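Aldehyde dehydrogenase (Staphylococcus aureus, PDB 6K10) catalyses the NAD+-dependent oxidation of 4,4'-diaponeurosporenal to 4,4'-diaponeurosporenoate, a step in the biosynthesis of the virulence-associated carotenoid staphyloxanthin. Local coordinates at residues Lys221-Ile232 / Val252-Val263; Ile232-Phe241 / Leu267-Phe278. The protein carries 1 engineered substitution. All blocks are in the same frame, centred on the assembly; numbering follows the deposited sequence.

How the contacts relate
Both contacts belong to one beta-alpha-beta-alpha run of the catalytic domain, and their centres lie about 12 Å apart. Along the chain the order is strand 223-226, helix 232-244, strand 256-260, helix 264-279, so the contacts interleave: contact 1 pairs the two strands, contact 2 the two helices, and Ile232 takes part in both. The helices lie together on one face of the sheet, where Ile239 CD1 packs on Val224 CG1 at 3.9 Å and Leu267 CD2 on Ile257 CG2 at 3.8 Å. Helix 357-365 covers the other face. At Val252, contact 1 adjoins the predicted active-site position Ser251, an engineered residue here, whereas contact 2 lies away from it and borders the second subunit.

Contact 1. Residues Lys221-Ile232 / Val252-Val263; sequences KSPVIVDETANI and VAPDYILVHESV
Lys221 reaches Asp255 through a chain bent at chi3 and chi4 (68° and 66°), which curls NZ back to OD1 of Asp255, a salt bridge of 2.6 Å on the syn side of the carboxylate. Both groups have further partners: NZ also donates to the carbonyls of Ile339 and Glu342, and Asp255 OD2 accepts from Ile344 N, so the negative charge of the buried carboxylate is probably well balanced. The Lys221 carbonyl accepts a hydrogen bond from a water that is also hydrogen-bonded to Tyr256 OH. Ser222 O accepts from Asp255 N (2.8 Å), while the Ser222 hydroxyl is hydrogen-bonded to Ser372 OG. Pro223 has no N-H to offer but lays its CB 3.6 Å from Tyr256 CZ, its CA over one face of that ring.

From Val224 onward the pairing is regular: Val224 N bonds Tyr256 O, Leu258 N bonds Val224 O, Val226 N bonds Leu258 O and His260 N bonds Val226 O. These are the neighbouring parallel strands of a right-handed beta-alpha-beta crossover in the catalytic domain of an aldehyde dehydrogenase, with helix 232-244 as the connection. Beta-branched residues suit the extended chain and fill the face under helix 232-244: Val224 CG2 meets Pro254 CB at 3.5 Å, and Val226 CB lies 3.9 Å from Val259 CG2. Ile225, on the face with Leu258, packs against Ile364.

Asp227 closes the strand with an Asx turn, its OD1 accepting hydrogen bonds from Thr229 N and OG1, its OD2 hydrogen-bonded to Ser377 OG. In the turn, Glu228 has CG wedged between its backbone N and carbonyl carbon (chi1 58°) and a second bend at chi2, which carries the carboxylate over a face of His260, with OE1 3.3 Å from CD2 of that ring. Opening the helix, Ile232 sets CD1 3.9 Å from Val263 CB.

Contact 2. Residues Ile232-Phe241 / Leu267-Phe278; sequences IKVASERICF and LITALSKTLREF
Two neighbouring helices on one face of the catalytic domain's sheet meet here by knobs-into-holes packing, with axes 8.4 Å apart and crossing at -53°. Small residues permit this closeness: Ala270 CB lies against the Ser236 side chain, and Ser236 presses CB against the backbone at Leu271 N. Nearby, Ile232 lays CG2 on Leu267 CA at 3.6 Å. The Ser236 hydroxyl donates to Lys233 O and lies 2.8 Å from Thr274 OG1, so it is satisfied by its own helix while it meets Thr274 across the contact.

Lys233 is a knob among Ala270, Lys273, Thr274 and Glu277. Its CG swings opposite the backbone N (chi1 -171°), and a bend at chi2 brings the long chain across Ala270 CB. NZ then bonds Thr274 OG1 and forms salt bridges to Glu277 OE1 (3.0 Å), across the contact, and to Glu237 OE2 (2.7 Å), whose anti lone pair it uses. The ammonium probably offsets the repulsion between these two carboxylates.

Further along, Cys240 fits as a compact apolar knob: SG touches Leu271 CD2 and Leu275 CD2, each at 3.7 Å, while CB nears Phe278 CE2. The Phe278 ring carries Thr274 CG2 over one face and also packs on Pro451 of the second subunit. Helices packed side by side over a parallel sheet, here edged by a salt-bridge network, mark the Rossmann-like alpha/beta catalytic domain of aldehyde dehydrogenases.

Contact 1. Residues Lys221-Ile232 / Val252-Val263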
# COMPACT_ATOMS: atom_id res chain seq x y z
N LYS A 221 4.97 -19.88 9.12
CA LYS A 221 6.06 -20.81 9.41
C LYS A 221 7.07 -20.70 8.26
O LYS A 221 6.82 -21.22 7.17
CB LYS A 221 5.53 -22.23 9.59
CG LYS A 221 4.59 -22.37 10.80
CD LYS A 221 3.90 -23.73 10.85
CE LYS A 221 4.88 -24.85 11.14
NZ LYS A 221 5.47 -24.74 12.51
N SER A 222 8.18 -20.02 8.52
CA SER A 222 9.18 -19.77 7.48
C SER A 222 9.98 -21.04 7.19
O SER A 222 10.64 -21.55 8.10
CB SER A 222 10.11 -18.64 7.91
OG SER A 222 9.41 -17.43 8.13
N PRO A 223 9.95 -21.56 5.97
CA PRO A 223 10.69 -22.79 5.67
C PRO A 223 12.13 -22.54 5.26
O PRO A 223 12.46 -21.52 4.66
CB PRO A 223 9.90 -23.39 4.50
CG PRO A 223 9.34 -22.20 3.79
CD PRO A 223 9.12 -21.13 4.83
N VAL A 224 12.99 -23.49 5.60
CA VAL A 224 14.35 -23.57 5.07
C VAL A 224 14.42 -24.82 4.22
O VAL A 224 14.14 -25.92 4.71
CB VAL A 224 15.41 -23.60 6.18
CG1 VAL A 224 16.82 -23.74 5.58
CG2 VAL A 224 15.32 -22.36 7.04
N ILE A 225 14.74 -24.67 2.94
CA ILE A 225 15.02 -25.80 2.06
C ILE A 225 16.53 -25.99 2.03
O ILE A 225 17.27 -25.03 1.78
CB ILE A 225 14.47 -25.58 0.64
CG1 ILE A 225 12.98 -25.24 0.67
CG2 ILE A 225 14.66 -26.84 -0.19
CD1 ILE A 225 12.48 -24.56 -0.60
N VAL A 226 16.98 -27.21 2.30
CA VAL A 226 18.38 -27.59 2.21
C VAL A 226 18.43 -28.73 1.21
O VAL A 226 18.04 -29.86 1.53
CB VAL A 226 18.96 -28.01 3.57
CG1 VAL A 226 20.41 -28.48 3.43
CG2 VAL A 226 18.84 -26.88 4.58
N ASP A 227 18.89 -28.45 -0.01
CA ASP A 227 18.93 -29.49 -1.02
C ASP A 227 20.28 -30.21 -1.00
O ASP A 227 21.19 -29.87 -0.24
CB ASP A 227 18.58 -28.93 -2.41
CG ASP A 227 19.71 -28.19 -3.11
OD1 ASP A 227 20.89 -28.22 -2.69
OD2 ASP A 227 19.41 -27.56 -4.15
N GLU A 228 20.40 -31.23 -1.86
CA GLU A 228 21.53 -32.15 -1.80
C GLU A 228 22.84 -31.52 -2.25
O GLU A 228 23.89 -32.13 -2.04
CB GLU A 228 21.23 -33.39 -2.65
CG GLU A 228 20.93 -33.11 -4.11
CD GLU A 228 19.45 -32.89 -4.38
OE1 GLU A 228 18.78 -32.26 -3.53
OE2 GLU A 228 18.95 -33.36 -5.43
N THR A 229 22.81 -30.32 -2.83
CA THR A 229 24.04 -29.63 -3.24
C THR A 229 24.54 -28.64 -2.20
O THR A 229 25.60 -28.03 -2.41
CB THR A 229 23.82 -28.90 -4.57
OG1 THR A 229 22.97 -27.76 -4.36
CG2 THR A 229 23.18 -29.82 -5.59
N ALA A 230 23.82 -28.46 -1.10
CA ALA A 230 24.14 -27.41 -0.15
C ALA A 230 25.48 -27.65 0.53
O ALA A 230 25.92 -28.79 0.72
CB ALA A 230 23.04 -27.29 0.91
N ASN A 231 26.14 -26.55 0.90
CA ASN A 231 27.28 -26.60 1.81
C ASN A 231 26.72 -26.80 3.21
O ASN A 231 26.20 -25.87 3.82
CB ASN A 231 28.10 -25.31 1.71
CG ASN A 231 29.39 -25.37 2.51
OD1 ASN A 231 29.44 -25.93 3.60
ND2 ASN A 231 30.45 -24.80 1.95
N ILE A 232 26.83 -28.03 3.72
CA ILE A 232 26.07 -28.43 4.90
C ILE A 232 26.55 -27.67 6.14
O ILE A 232 25.74 -27.18 6.93
CB ILE A 232 26.14 -29.95 5.10
CG1 ILE A 232 25.58 -30.67 3.87
CG2 ILE A 232 25.39 -30.36 6.35
CD1 ILE A 232 24.09 -30.49 3.68
N VAL A 252 10.99 -14.03 11.22
CA VAL A 252 11.72 -14.55 10.07
C VAL A 252 12.73 -15.61 10.49
O VAL A 252 13.62 -15.97 9.72
CB VAL A 252 12.39 -13.42 9.27
CG1 VAL A 252 11.35 -12.41 8.81
CG2 VAL A 252 13.44 -12.73 10.11
N ALA A 253 12.61 -16.13 11.71
CA ALA A 253 13.44 -17.24 12.12
C ALA A 253 13.06 -18.49 11.32
O ALA A 253 11.89 -18.70 11.00
CB ALA A 253 13.27 -17.53 13.61
N PRO A 254 14.04 -19.32 10.97
CA PRO A 254 13.72 -20.64 10.41
C PRO A 254 12.72 -21.36 11.30
O PRO A 254 13.01 -21.67 12.46
CB PRO A 254 15.08 -21.34 10.40
CG PRO A 254 16.04 -20.23 10.17
CD PRO A 254 15.50 -19.07 10.98
N ASP A 255 11.52 -21.58 10.78
CA ASP A 255 10.55 -22.33 11.56
C ASP A 255 10.81 -23.83 11.47
O ASP A 255 10.92 -24.50 12.49
CB ASP A 255 9.12 -22.00 11.12
CG ASP A 255 8.08 -22.64 12.02
OD1 ASP A 255 7.76 -23.83 11.82
OD2 ASP A 255 7.60 -21.95 12.95
N TYR A 256 10.93 -24.35 10.25
CA TYR A 256 11.18 -25.77 10.04
C TYR A 256 12.09 -25.95 8.84
O TYR A 256 12.29 -25.03 8.04
CB TYR A 256 9.86 -26.55 9.85
CG TYR A 256 9.07 -26.14 8.62
CD1 TYR A 256 8.14 -25.12 8.68
CD2 TYR A 256 9.25 -26.78 7.40
CE1 TYR A 256 7.41 -24.73 7.58
CE2 TYR A 256 8.53 -26.41 6.28
CZ TYR A 256 7.61 -25.38 6.37
OH TYR A 256 6.88 -25.00 5.27
N ILE A 257 12.65 -27.15 8.72
CA ILE A 257 13.60 -27.48 7.66
C ILE A 257 13.01 -28.57 6.78
O ILE A 257 12.48 -29.57 7.28
CB ILE A 257 14.96 -27.92 8.25
CG1 ILE A 257 15.55 -26.81 9.13
CG2 ILE A 257 15.93 -28.32 7.13
CD1 ILE A 257 17.01 -27.01 9.53
N LEU A 258 13.08 -28.37 5.47
CA LEU A 258 12.85 -29.40 4.47
C LEU A 258 14.22 -29.70 3.87
O LEU A 258 14.77 -28.88 3.13
CB LEU A 258 11.87 -28.93 3.39
CG LEU A 258 10.40 -28.82 3.78
CD1 LEU A 258 9.68 -27.96 2.76
CD2 LEU A 258 9.74 -30.19 3.89
N VAL A 259 14.78 -30.86 4.22
CA VAL A 259 16.12 -31.24 3.77
C VAL A 259 16.01 -32.47 2.88
O VAL A 259 15.19 -33.36 3.14
CB VAL A 259 17.07 -31.51 4.96
CG1 VAL A 259 16.60 -32.68 5.82
CG2 VAL A 259 18.50 -31.74 4.48
N HIS A 260 16.81 -32.50 1.81
CA HIS A 260 16.82 -33.67 0.95
C HIS A 260 17.29 -34.89 1.74
O HIS A 260 18.22 -34.81 2.55
CB HIS A 260 17.71 -33.44 -0.26
CG HIS A 260 17.59 -34.52 -1.30
ND1 HIS A 260 18.34 -35.67 -1.27
CD2 HIS A 260 16.78 -34.63 -2.38
CE1 HIS A 260 18.02 -36.44 -2.30
NE2 HIS A 260 17.07 -35.83 -2.99
N GLU A 261 16.62 -36.02 1.50
CA GLU A 261 16.89 -37.29 2.16
C GLU A 261 18.38 -37.61 2.27
O GLU A 261 18.85 -38.08 3.31
CB GLU A 261 16.20 -38.42 1.40
CG GLU A 261 15.02 -39.05 2.10
CD GLU A 261 14.21 -39.91 1.16
OE1 GLU A 261 14.75 -40.32 0.11
OE2 GLU A 261 13.03 -40.18 1.46
N SER A 262 19.12 -37.34 1.19
CA SER A 262 20.51 -37.79 1.10
C SER A 262 21.45 -37.04 2.03
O SER A 262 22.58 -37.49 2.25
CB SER A 262 21.00 -37.66 -0.34
OG SER A 262 21.12 -36.30 -0.72
N VAL A 263 21.03 -35.90 2.59
CA VAL A 263 21.94 -35.10 3.41
C VAL A 263 21.31 -34.75 4.75
O VAL A 263 21.84 -33.90 5.48
CB VAL A 263 22.36 -33.82 2.66
CG1 VAL A 263 23.18 -34.16 1.43
CG2 VAL A 263 21.14 -33.00 2.29
O HOH W 1 5.25 -22.96 5.65
O HOH W 2 9.20 -18.28 10.90

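Contact 2. Residues Ile232-Phe241 / Leu267-Phe278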
# COMPACT_ATOMS: atom_id res chain seq x y z
N ILE A 232 26.83 -28.03 3.72
CA ILE A 232 26.07 -28.43 4.90
C ILE A 232 26.55 -27.67 6.14
O ILE A 232 25.74 -27.18 6.93
CB ILE A 232 26.14 -29.95 5.10
CG1 ILE A 232 25.58 -30.67 3.87
CG2 ILE A 232 25.39 -30.36 6.35
CD1 ILE A 232 24.09 -30.49 3.68
N LYS A 233 27.87 -27.58 6.33
CA LYS A 233 28.37 -26.95 7.55
C LYS A 233 28.08 -25.45 7.55
O LYS A 233 27.66 -24.90 8.57
CB LYS A 233 29.86 -27.20 7.72
CG LYS A 233 30.38 -26.75 9.08
CD LYS A 233 29.57 -27.38 10.21
CE LYS A 233 30.15 -27.10 11.58
NZ LYS A 233 30.14 -25.65 11.94
N VAL A 234 28.30 -24.78 6.42
CA VAL A 234 27.99 -23.36 6.33
C VAL A 234 26.49 -23.13 6.46
O VAL A 234 26.04 -22.16 7.08
CB VAL A 234 28.54 -22.77 5.01
CG1 VAL A 234 28.17 -21.30 4.90
CG2 VAL A 234 30.04 -22.96 4.95
N ALA A 235 25.68 -24.01 5.87
CA ALA A 235 24.23 -23.92 6.03
C ALA A 235 23.85 -24.01 7.50
O ALA A 235 23.04 -23.22 7.99
CB ALA A 235 23.53 -25.01 5.22
N SER A 236 24.43 -24.97 8.21
CA SER A 236 24.08 -25.16 9.61
C SER A 236 24.47 -23.95 10.45
O SER A 236 23.76 -23.59 11.40
CB SER A 236 24.75 -26.43 10.15
OG SER A 236 26.10 -26.18 10.50
N GLU A 237 25.57 -23.28 10.10
CA GLU A 237 25.99 -22.10 10.85
C GLU A 237 25.03 -20.94 10.62
O GLU A 237 24.64 -20.25 11.57
CB GLU A 237 27.42 -21.72 10.45
CG GLU A 237 28.48 -22.63 11.04
CD GLU A 237 29.82 -22.51 10.33
OE1 GLU A 237 29.99 -21.57 9.53
OE2 GLU A 237 30.70 -23.36 10.58
N ARG A 238 24.63 -20.72 9.36
CA ARG A 238 23.74 -19.61 9.06
C ARG A 238 22.30 -19.90 9.49
O ARG A 238 21.56 -18.98 9.86
CB ARG A 238 23.83 -19.27 7.57
CG ARG A 238 25.25 -18.85 7.19
CD ARG A 238 25.47 -18.65 5.70
NE ARG A 238 26.85 -18.23 5.46
CZ ARG A 238 27.40 -18.01 4.27
NH1 ARG A 238 26.68 -18.17 3.16
NH2 ARG A 238 28.67 -17.63 4.19
N ILE A 239 21.90 -21.17 9.48
CA ILE A 239 20.58 -21.54 9.99
C ILE A 239 20.52 -21.30 11.50
O ILE A 239 19.58 -20.67 12.01
CB ILE A 239 20.25 -23.01 9.65
CG1 ILE A 239 19.89 -23.15 8.17
CG2 ILE A 239 19.10 -23.52 10.51
CD1 ILE A 239 19.97 -24.58 7.64
N CYS A 240 21.52 -21.81 12.24
CA CYS A 240 21.52 -21.64 13.69
C CYS A 240 21.59 -20.17 14.08
O CYS A 240 20.97 -19.76 15.07
CB CYS A 240 22.69 -22.42 14.30
SG CYS A 240 22.48 -24.21 14.35
N PHE A 241 22.34 -19.38 13.32
CA PHE A 241 22.40 -17.94 13.56
C PHE A 241 21.01 -17.31 13.51
O PHE A 241 20.60 -16.58 14.42
CB PHE A 241 23.33 -17.28 12.54
CG PHE A 241 23.27 -15.78 12.55
CD1 PHE A 241 23.93 -15.04 13.51
CD2 PHE A 241 22.54 -15.10 11.58
CE1 PHE A 241 23.87 -13.67 13.51
CE2 PHE A 241 22.48 -13.73 11.58
CZ PHE A 241 23.14 -13.01 12.54
N LEU A 267 23.18 -32.95 7.88
CA LEU A 267 22.71 -31.67 8.41
C LEU A 267 22.53 -31.73 9.92
O LEU A 267 22.92 -30.79 10.63
CB LEU A 267 21.41 -31.26 7.73
CG LEU A 267 20.86 -29.90 8.16
CD1 LEU A 267 21.82 -28.79 7.77
CD2 LEU A 267 19.48 -29.67 7.57
N ILE A 268 21.94 -32.81 10.42
CA ILE A 268 21.75 -32.95 11.87
C ILE A 268 23.09 -32.92 12.58
O ILE A 268 23.26 -32.25 13.61
CB ILE A 268 20.96 -34.23 12.18
CG1 ILE A 268 19.52 -34.10 11.68
CG2 ILE A 268 20.99 -34.53 13.67
CD1 ILE A 268 18.66 -35.29 11.98
N THR A 269 24.08 -33.65 12.04
CA THR A 269 25.41 -33.65 12.63
C THR A 269 26.00 -32.25 12.66
O THR A 269 26.56 -31.81 13.67
CB THR A 269 26.32 -34.61 11.85
OG1 THR A 269 25.88 -35.96 12.05
CG2 THR A 269 27.76 -34.47 12.32
N ALA A 270 25.88 -31.52 11.54
CA ALA A 270 26.48 -30.19 11.46
C ALA A 270 25.76 -29.20 12.36
O ALA A 270 26.40 -28.35 13.00
CB ALA A 270 26.48 -29.70 10.01
N LEU A 271 24.43 -29.27 12.42
CA LEU A 271 23.67 -28.38 13.30
C LEU A 271 24.06 -28.59 14.76
O LEU A 271 24.27 -27.63 15.51
CB LEU A 271 22.17 -28.60 13.12
CG LEU A 271 21.52 -28.12 11.83
CD1 LEU A 271 20.15 -28.76 11.68
CD2 LEU A 271 21.40 -26.60 11.81
N SER A 272 24.17 -29.86 15.19
CA SER A 272 24.55 -30.15 16.56
C SER A 272 25.96 -29.64 16.86
O SER A 272 26.21 -29.05 17.91
CB SER A 272 24.47 -31.66 16.82
OG SER A 272 23.19 -32.16 16.49
N LYS A 273 26.89 -29.85 15.92
CA LYS A 273 28.25 -29.36 16.10
C LYS A 273 28.28 -27.84 16.20
O LYS A 273 29.00 -27.28 17.04
CB LYS A 273 29.13 -29.84 14.94
CG LYS A 273 30.51 -29.23 14.93
CD LYS A 273 31.29 -29.69 13.71
CE LYS A 273 32.41 -30.64 14.09
NZ LYS A 273 33.28 -30.94 12.92
N THR A 274 27.52 -27.16 15.34
CA THR A 274 27.50 -25.70 15.34
C THR A 274 26.95 -25.17 16.66
O THR A 274 27.48 -24.20 17.22
CB THR A 274 26.66 -25.20 14.17
OG1 THR A 274 27.35 -25.45 12.94
CG2 THR A 274 26.39 -23.70 14.30
N LEU A 275 25.89 -25.79 17.17
CA LEU A 275 25.31 -25.35 18.44
C LEU A 275 26.31 -25.48 19.58
O LEU A 275 26.37 -24.61 20.46
CB LEU A 275 24.05 -26.16 18.73
CG LEU A 275 22.87 -25.84 17.81
CD1 LEU A 275 21.75 -26.85 17.96
CD2 LEU A 275 22.37 -24.43 18.09
N ARG A 276 27.12 -26.54 19.57
CA ARG A 276 28.18 -26.66 20.57
C ARG A 276 29.25 -25.59 20.38
O ARG A 276 29.77 -25.05 21.37
CB ARG A 276 28.79 -28.06 20.52
CG ARG A 276 27.84 -29.17 20.94
CD ARG A 276 27.20 -28.86 22.29
NE ARG A 276 26.21 -29.86 22.66
CZ ARG A 276 25.33 -29.71 23.64
NH1 ARG A 276 24.46 -30.68 23.91
NH2 ARG A 276 25.32 -28.60 24.36
N GLU A 277 29.59 -25.28 19.13
CA GLU A 277 30.53 -24.19 18.87
C GLU A 277 29.97 -22.86 19.33
O GLU A 277 30.70 -22.03 19.89
CB GLU A 277 30.86 -24.14 17.37
CG GLU A 277 31.69 -25.30 16.87
CD GLU A 277 31.73 -25.37 15.36
OE1 GLU A 277 30.89 -24.71 14.71
OE2 GLU A 277 32.60 -26.08 14.82
N PHE A 278 28.68 -22.63 19.10
CA PHE A 278 28.04 -21.37 19.50
C PHE A 278 27.98 -21.23 21.01
O PHE A 278 28.40 -20.21 21.58
CB PHE A 278 26.62 -21.29 18.94
CG PHE A 278 26.54 -20.89 17.50
CD1 PHE A 278 27.64 -20.92 16.67
CD2 PHE A 278 25.32 -20.47 16.97
CE1 PHE A 278 27.55 -20.55 15.34
CE2 PHE A 278 25.22 -20.10 15.64
CZ PHE A 278 26.33 -20.14 14.83